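Local coordinates for protein separin (Saccharomyces cerevisiae, PDB 5U1T) that cleaves the cohesin subunit MCD1/SCC1 as a caspase-like cysteine protease, releasing sister chromatids at the onset of anaphase, at residues A[1218-1230]-A[1573-1585]. Residues are numbered along the deposited sequence; the frame is centred on the assembly and turned at random.
Sequences TRYDLDKRMQQLL and GVCHLRYLNGAAP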
ATOM      1  N   THR A1218       8.679   6.996  56.532  1.00 74.05           N
ATOM      2  CA  THR A1218       7.990   7.187  55.263  1.00 71.39           C
ATOM      3  C   THR A1218       6.776   6.269  55.107  1.00 70.69           C
ATOM      4  O   THR A1218       5.730   6.721  54.642  1.00 67.27           O
ATOM      5  CB  THR A1218       8.958   6.974  54.057  1.00 69.54           C
ATOM      6  OG1 THR A1218       9.868   8.082  53.960  1.00 64.31           O
ATOM      7  CG2 THR A1218       8.191   6.845  52.745  1.00 63.34           C
ATOM      8  N   ARG A1219       6.903   4.996  55.487  1.00 70.30           N
ATOM      9  CA  ARG A1219       5.789   4.061  55.326  1.00 68.52           C
ATOM     10  C   ARG A1219       4.684   4.305  56.361  1.00 73.13           C
ATOM     11  O   ARG A1219       3.497   4.208  56.042  1.00 76.79           O
ATOM     12  CB  ARG A1219       6.266   2.613  55.397  1.00 64.95           C
ATOM     13  CG  ARG A1219       7.259   2.244  54.319  1.00 68.80           C
ATOM     14  CD  ARG A1219       7.209   0.773  54.010  1.00 61.43           C
ATOM     15  NE  ARG A1219       6.226   0.480  52.977  1.00 63.56           N
ATOM     16  CZ  ARG A1219       5.160  -0.285  53.167  1.00 66.83           C
ATOM     17  NH1 ARG A1219       4.955  -0.821  54.355  1.00 67.87           N
ATOM     18  NH2 ARG A1219       4.303  -0.515  52.175  1.00 65.93           N
ATOM     19  N   TYR A1220       5.055   4.627  57.595  1.00 75.68           N
ATOM     20  CA  TYR A1220       4.050   4.970  58.603  1.00 75.55           C
ATOM     21  C   TYR A1220       3.313   6.246  58.176  1.00 74.81           C
ATOM     22  O   TYR A1220       2.135   6.447  58.483  1.00 74.03           O
ATOM     23  CB  TYR A1220       4.689   5.146  59.985  1.00 76.75           C
ATOM     24  CG  TYR A1220       4.608   3.918  60.878  1.00 79.63           C
ATOM     25  CD1 TYR A1220       5.597   2.936  60.847  1.00 75.55           C
ATOM     26  CD2 TYR A1220       3.544   3.751  61.782  1.00 85.95           C
ATOM     27  CE1 TYR A1220       5.536   1.808  61.690  1.00 77.59           C
ATOM     28  CE2 TYR A1220       3.472   2.622  62.632  1.00 91.62           C
ATOM     29  CZ  TYR A1220       4.480   1.645  62.572  1.00 82.46           C
ATOM     30  OH  TYR A1220       4.414   0.525  63.400  1.00 81.01           O
ATOM     31  N   ASP A1221       4.020   7.097  57.445  1.00 73.68           N
ATOM     32  CA  ASP A1221       3.460   8.342  56.956  1.00 66.51           C
ATOM     33  C   ASP A1221       2.532   8.128  55.774  1.00 67.91           C
ATOM     34  O   ASP A1221       1.497   8.779  55.635  1.00 70.72           O
ATOM     35  CB  ASP A1221       4.577   9.279  56.555  1.00 68.04           C
ATOM     36  CG  ASP A1221       4.143  10.693  56.565  1.00 76.00           C
ATOM     37  OD1 ASP A1221       3.591  11.155  55.541  1.00 80.09           O
ATOM     38  OD2 ASP A1221       4.326  11.332  57.620  1.00 84.61           O
ATOM     39  N   LEU A1222       2.938   7.219  54.905  1.00 71.62           N
ATOM     40  CA  LEU A1222       2.127   6.817  53.779  1.00 70.91           C
ATOM     41  C   LEU A1222       0.863   6.133  54.274  1.00 65.37           C
ATOM     42  O   LEU A1222      -0.208   6.304  53.694  1.00 66.46           O
ATOM     43  CB  LEU A1222       2.930   5.893  52.855  1.00 67.76           C
ATOM     44  CG  LEU A1222       3.914   6.599  51.930  1.00 66.43           C
ATOM     45  CD1 LEU A1222       4.874   5.606  51.265  1.00 64.37           C
ATOM     46  CD2 LEU A1222       3.131   7.381  50.885  1.00 67.99           C
ATOM     47  N   ASP A1223       0.992   5.374  55.359  1.00 66.03           N
ATOM     48  CA  ASP A1223      -0.146   4.675  55.941  1.00 66.85           C
ATOM     49  C   ASP A1223      -1.162   5.678  56.490  1.00 67.03           C
ATOM     50  O   ASP A1223      -2.360   5.482  56.319  1.00 67.05           O
ATOM     51  CB  ASP A1223       0.314   3.702  57.036  1.00 65.53           C
ATOM     52  CG  ASP A1223      -0.815   2.808  57.556  1.00 69.11           C
ATOM     53  OD1 ASP A1223      -1.161   1.816  56.883  1.00 62.78           O
ATOM     54  OD2 ASP A1223      -1.339   3.082  58.661  1.00 73.44           O
ATOM     55  N   LYS A1224      -0.691   6.755  57.119  1.00 65.52           N
ATOM     56  CA  LYS A1224      -1.610   7.741  57.690  1.00 68.72           C
ATOM     57  C   LYS A1224      -2.293   8.546  56.597  1.00 73.42           C
ATOM     58  O   LYS A1224      -3.482   8.877  56.718  1.00 73.08           O
ATOM     59  CB  LYS A1224      -0.908   8.703  58.657  1.00 71.89           C
ATOM     60  CG  LYS A1224      -1.875   9.684  59.357  1.00 73.82           C
ATOM     61  CD  LYS A1224      -1.130  10.627  60.316  1.00 84.98           C
ATOM     62  CE  LYS A1224      -2.078  11.459  61.219  1.00 93.49           C
ATOM     63  NZ  LYS A1224      -1.577  11.692  62.656  1.00 90.66           N
ATOM     64  N   ARG A1225      -1.543   8.876  55.546  1.00 68.01           N
ATOM     65  CA  ARG A1225      -2.109   9.591  54.416  1.00 60.95           C
ATOM     66  C   ARG A1225      -3.259   8.795  53.809  1.00 65.28           C
ATOM     67  O   ARG A1225      -4.299   9.367  53.474  1.00 62.63           O
ATOM     68  CB  ARG A1225      -1.042   9.875  53.374  1.00 61.28           C
ATOM     69  CG  ARG A1225      -0.065  10.942  53.789  1.00 61.99           C
ATOM     70  CD  ARG A1225       1.037  11.111  52.743  1.00 66.80           C
ATOM     71  NE  ARG A1225       0.544  11.077  51.364  1.00 68.63           N
ATOM     72  CZ  ARG A1225       1.332  11.072  50.286  1.00 69.33           C
ATOM     73  NH1 ARG A1225       2.653  11.102  50.420  1.00 64.78           N
ATOM     74  NH2 ARG A1225       0.804  11.042  49.065  1.00 70.52           N
ATOM     75  N   MET A1226      -3.089   7.476  53.692  1.00 66.86           N
ATOM     76  CA  MET A1226      -4.152   6.653  53.118  1.00 66.27           C
ATOM     77  C   MET A1226      -5.365   6.520  54.037  1.00 65.60           C
ATOM     78  O   MET A1226      -6.513   6.596  53.584  1.00 65.66           O
ATOM     79  CB  MET A1226      -3.661   5.261  52.762  1.00 58.06           C
ATOM     80  CG  MET A1226      -4.772   4.473  52.099  1.00 57.38           C
ATOM     81  SD  MET A1226      -4.298   2.879  51.454  1.00 70.20           S
ATOM     82  CE  MET A1226      -3.147   3.366  50.160  1.00 60.66           C
ATOM     83  N   GLN A1227      -5.111   6.303  55.321  1.00 63.30           N
ATOM     84  CA  GLN A1227      -6.181   6.289  56.303  1.00 64.95           C
ATOM     85  C   GLN A1227      -6.998   7.583  56.272  1.00 61.98           C
ATOM     86  O   GLN A1227      -8.223   7.558  56.360  1.00 61.27           O
ATOM     87  CB  GLN A1227      -5.618   6.086  57.705  1.00 69.80           C
ATOM     88  CG  GLN A1227      -6.647   6.337  58.807  1.00 70.37           C
ATOM     89  CD  GLN A1227      -6.089   6.135  60.197  1.00 69.55           C
ATOM     90  OE1 GLN A1227      -5.035   6.678  60.547  1.00 72.35           O
ATOM     91  NE2 GLN A1227      -6.793   5.343  61.006  1.00 72.12           N
ATOM     92  N   GLN A1228      -6.306   8.710  56.144  1.00 62.48           N
ATOM     93  CA  GLN A1228      -6.963   9.999  56.122  1.00 63.05           C
ATOM     94  C   GLN A1228      -7.829  10.142  54.880  1.00 63.44           C
ATOM     95  O   GLN A1228      -8.947  10.633  54.962  1.00 67.06           O
ATOM     96  CB  GLN A1228      -5.937  11.122  56.202  1.00 57.34           C
ATOM     97  CG  GLN A1228      -5.658  11.582  57.620  1.00 60.12           C
ATOM     98  CD  GLN A1228      -4.333  12.321  57.742  1.00 75.59           C
ATOM     99  OE1 GLN A1228      -3.615  12.515  56.745  1.00 74.33           O
ATOM    100  NE2 GLN A1228      -3.985  12.719  58.966  1.00 74.47           N
ATOM    101  N   LEU A1229      -7.323   9.699  53.737  1.00 60.96           N
ATOM    102  CA  LEU A1229      -8.067   9.804  52.491  1.00 60.74           C
ATOM    103  C   LEU A1229      -9.364   9.000  52.555  1.00 61.67           C
ATOM    104  O   LEU A1229     -10.418   9.460  52.120  1.00 62.08           O
ATOM    105  CB  LEU A1229      -7.205   9.330  51.317  1.00 58.90           C
ATOM    106  CG  LEU A1229      -7.835   9.252  49.926  1.00 59.08           C
ATOM    107  CD1 LEU A1229      -8.303  10.626  49.461  1.00 59.99           C
ATOM    108  CD2 LEU A1229      -6.845   8.665  48.942  1.00 56.70           C
ATOM    109  N   LEU A1230      -9.283   7.797  53.108  1.00 60.27           N
ATOM    110  CA  LEU A1230     -10.461   6.946  53.241  1.00 62.64           C
ATOM    111  C   LEU A1230     -11.446   7.548  54.241  1.00 63.82           C
ATOM    112  O   LEU A1230     -12.674   7.457  54.085  1.00 61.27           O
ATOM    113  CB  LEU A1230     -10.057   5.544  53.677  1.00 59.69           C
ATOM    114  CG  LEU A1230      -9.177   4.734  52.736  1.00 60.18           C
ATOM    115  CD1 LEU A1230      -8.749   3.465  53.457  1.00 64.94           C
ATOM    116  CD2 LEU A1230      -9.954   4.401  51.484  1.00 59.27           C
ATOM    117  N   GLY A1573      -6.484  -6.769  60.691  1.00 73.82           N
ATOM    118  CA  GLY A1573      -5.931  -6.141  61.875  1.00 69.98           C
ATOM    119  C   GLY A1573      -4.562  -6.604  62.361  1.00 79.10           C
ATOM    120  O   GLY A1573      -3.908  -5.864  63.100  1.00 87.27           O
ATOM    121  N   VAL A1574      -4.114  -7.800  61.971  1.00 74.29           N
ATOM    122  CA  VAL A1574      -2.823  -8.292  62.447  1.00 70.53           C
ATOM    123  C   VAL A1574      -1.658  -7.492  61.868  1.00 74.33           C
ATOM    124  O   VAL A1574      -0.571  -7.481  62.439  1.00 76.06           O
ATOM    125  CB  VAL A1574      -2.612  -9.790  62.124  1.00 68.46           C
ATOM    126  CG1 VAL A1574      -3.644 -10.634  62.840  1.00 74.43           C
ATOM    127  CG2 VAL A1574      -2.655 -10.036  60.630  1.00 69.70           C
ATOM    128  N   CYS A1575      -1.871  -6.819  60.758  1.00 72.18           N
ATOM    129  CA  CYS A1575      -0.804  -6.065  60.143  1.00 73.02           C
ATOM    130  C   CYS A1575      -0.440  -4.852  60.949  1.00 72.52           C
ATOM    131  O   CYS A1575      -1.295  -4.214  61.501  1.00 76.54           O
ATOM    132  CB  CYS A1575      -1.222  -5.620  58.756  1.00 72.65           C
ATOM    133  SG  CYS A1575      -1.506  -6.930  57.571  1.00 72.99           S
ATOM    134  N   HIS A1576       0.837  -4.532  61.020  1.00 70.26           N
ATOM    135  CA  HIS A1576       1.264  -3.360  61.757  1.00 75.02           C
ATOM    136  C   HIS A1576       0.866  -2.120  61.007  1.00 78.23           C
ATOM    137  O   HIS A1576       0.479  -1.139  61.599  1.00 78.19           O
ATOM    138  CB  HIS A1576       2.764  -3.354  61.949  1.00 79.39           C
ATOM    139  CG  HIS A1576       3.203  -3.952  63.240  1.00 91.13           C
ATOM    140  ND1 HIS A1576       4.526  -4.167  63.545  1.00 88.23           N
ATOM    141  CD2 HIS A1576       2.495  -4.377  64.307  1.00 87.02           C
ATOM    142  CE1 HIS A1576       4.614  -4.697  64.746  1.00 89.53           C
ATOM    143  NE2 HIS A1576       3.395  -4.834  65.231  1.00 92.01           N
ATOM    144  N   LEU A1577       1.019  -2.137  59.696  1.00 76.72           N
ATOM    145  CA  LEU A1577       0.594  -1.015  58.905  1.00 71.00           C
ATOM    146  C   LEU A1577      -0.772  -1.446  58.497  1.00 70.94           C
ATOM    147  O   LEU A1577      -0.944  -2.292  57.660  1.00 67.46           O
ATOM    148  CB  LEU A1577       1.501  -0.791  57.723  1.00 70.45           C
ATOM    149  CG  LEU A1577       2.803  -0.163  58.185  1.00 70.20           C
ATOM    150  CD1 LEU A1577       3.488   0.557  57.059  1.00 66.99           C
ATOM    151  CD2 LEU A1577       2.546   0.800  59.313  1.00 74.62           C
ATOM    152  N   ARG A1578      -1.773  -0.890  59.144  1.00 75.56           N
ATOM    153  CA  ARG A1578      -3.131  -1.296  58.875  1.00 71.72           C
ATOM    154  C   ARG A1578      -3.692  -0.928  57.529  1.00 69.22           C
ATOM    155  O   ARG A1578      -4.630  -1.545  57.094  1.00 66.90           O
ATOM    156  CB  ARG A1578      -4.061  -0.850  59.986  1.00 71.26           C
ATOM    157  CG  ARG A1578      -3.786  -1.562  61.295  1.00 87.29           C
ATOM    158  CD  ARG A1578      -4.753  -1.145  62.384  1.00 97.30           C
ATOM    159  NE  ARG A1578      -4.438  -1.779  63.653  1.00102.44           N
ATOM    160  CZ  ARG A1578      -5.055  -1.497  64.789  1.00113.43           C
ATOM    161  NH1 ARG A1578      -4.705  -2.115  65.900  1.00113.16           N
ATOM    162  NH2 ARG A1578      -6.019  -0.597  64.811  1.00118.44           N
ATOM    163  N   TYR A1579      -3.143   0.073  56.869  1.00 63.75           N
ATOM    164  CA  TYR A1579      -3.674   0.401  55.552  1.00 66.85           C
ATOM    165  C   TYR A1579      -2.723   0.022  54.420  1.00 64.07           C
ATOM    166  O   TYR A1579      -3.126  -0.722  53.540  1.00 63.65           O
ATOM    167  CB  TYR A1579      -4.048   1.890  55.472  1.00 67.07           C
ATOM    168  CG  TYR A1579      -5.092   2.245  56.495  1.00 69.53           C
ATOM    169  CD1 TYR A1579      -4.724   2.582  57.788  1.00 73.75           C
ATOM    170  CD2 TYR A1579      -6.450   2.177  56.193  1.00 66.88           C
ATOM    171  CE1 TYR A1579      -5.665   2.862  58.739  1.00 72.79           C
ATOM    172  CE2 TYR A1579      -7.405   2.467  57.143  1.00 68.83           C
ATOM    173  CZ  TYR A1579      -7.004   2.818  58.413  1.00 74.66           C
ATOM    174  OH  TYR A1579      -7.928   3.123  59.392  1.00 77.16           O
ATOM    175  N   LEU A1580      -1.482   0.513  54.431  1.00 61.40           N
ATOM    176  CA  LEU A1580      -0.537   0.187  53.348  1.00 67.91           C
ATOM    177  C   LEU A1580      -0.442  -1.323  53.090  1.00 65.99           C
ATOM    178  O   LEU A1580      -0.308  -1.748  51.947  1.00 62.45           O
ATOM    179  CB  LEU A1580       0.866   0.740  53.631  1.00 59.91           C
ATOM    180  CG  LEU A1580       1.165   2.225  53.396  1.00 66.07           C
ATOM    181  CD1 LEU A1580       2.661   2.482  53.428  1.00 60.89           C
ATOM    182  CD2 LEU A1580       0.545   2.756  52.100  1.00 62.70           C
ATOM    183  N   ASN A1581      -0.538  -2.122  54.154  1.00 63.52           N
ATOM    184  CA  ASN A1581      -0.536  -3.574  54.014  1.00 64.13           C
ATOM    185  C   ASN A1581      -1.917  -4.207  54.214  1.00 67.20           C
ATOM    186  O   ASN A1581      -2.374  -4.976  53.356  1.00 64.94           O
ATOM    187  CB  ASN A1581       0.473  -4.186  54.984  1.00 69.53           C
ATOM    188  CG  ASN A1581       1.894  -4.134  54.447  1.00 68.58           C
ATOM    189  OD1 ASN A1581       2.140  -4.461  53.291  1.00 67.33           O
ATOM    190  ND2 ASN A1581       2.831  -3.712  55.287  1.00 66.37           N
ATOM    191  N   GLY A1582      -2.580  -3.868  55.325  1.00 66.57           N
ATOM    192  CA  GLY A1582      -3.882  -4.428  55.678  1.00 63.31           C
ATOM    193  C   GLY A1582      -5.063  -4.141  54.745  1.00 64.65           C
ATOM    194  O   GLY A1582      -6.024  -4.916  54.705  1.00 56.64           O
ATOM    195  N   ALA A1583      -5.005  -3.036  53.999  1.00 62.35           N
ATOM    196  CA  ALA A1583      -6.081  -2.678  53.075  1.00 58.91           C
ATOM    197  C   ALA A1583      -5.834  -3.248  51.687  1.00 61.90           C
ATOM    198  O   ALA A1583      -6.672  -3.125  50.792  1.00 59.64           O
ATOM    199  CB  ALA A1583      -6.242  -1.161  52.995  1.00 59.42           C
ATOM    200  N   ALA A1584      -4.669  -3.867  51.520  1.00 62.32           N
ATOM    201  CA  ALA A1584      -4.237  -4.365  50.226  1.00 60.88           C
ATOM    202  C   ALA A1584      -4.993  -5.617  49.752  1.00 57.75           C
ATOM    203  O   ALA A1584      -5.336  -5.711  48.573  1.00 52.27           O
ATOM    204  CB  ALA A1584      -2.747  -4.630  50.260  1.00 62.59           C
ATOM    205  N   PRO A1585      -5.247  -6.589  50.656  1.00 60.92           N
ATOM    206  CA  PRO A1585      -5.937  -7.778  50.129  1.00 58.94           C
ATOM    207  C   PRO A1585      -7.386  -7.546  49.728  1.00 55.69           C
ATOM    208  O   PRO A1585      -8.055  -6.751  50.368  1.00 61.30           O
ATOM    209  CB  PRO A1585      -5.850  -8.783  51.285  1.00 54.63           C
ATOM    210  CG  PRO A1585      -5.361  -8.035  52.441  1.00 60.83           C
ATOM    211  CD  PRO A1585      -4.622  -6.859  51.962  1.00 57.97           C
TER
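A helix-to-loop contact, in which Asp1223 accepts hydrogen bonds from the backbone N-H groups of Tyr1579 and Leu1580, joins helix 1209-1237 to the loop between helix 1564-1571 and strand 1585-1589. One carboxylate oxygen does the gripping: Asp1223 OD1 takes Tyr1579 N at 2.6 Å through its syn lone pair and Leu1580 N at 2.8 Å almost along the C-O bond, the latter with an N-H...O angle of 158°. That reach follows from Asp1223 CG standing anti to the backbone N (chi1 -172°). The Tyr1579 ring lies against the helix, with Gln1227 CB 3.6 Å from its centroid in a CH-pi contact over one face, while Gln1227 NE2 donates a weak hydrogen bond to Tyr1579 OH at 3.0 Å. Replacing Tyr1579 with alanine would probably strip Gln1227 CB of its aromatic cover and leave Gln1227 NE2 without this acceptor. The strand reached by the loop, 1585-1589, is the antiparallel edge of the six-stranded sheet in the caspase-like protease fold of clan CD; nearby, the Asn1581 side chain lies about 7 Å from that of Cys1497, the probable catalytic cysteine. Nearer the start of the segment 1218-1230, Leu1577 CD2 sits over the centre of the Tyr1220 ring, 3.7 Å from the centroid and 4° off the normal. Leu1580 CD1 meets Leu1222 CB at 3.5 Å and lies over one face of the Arg1219 guanidinium, whose NH2 and NE bond to Ser1194 and Thr1197.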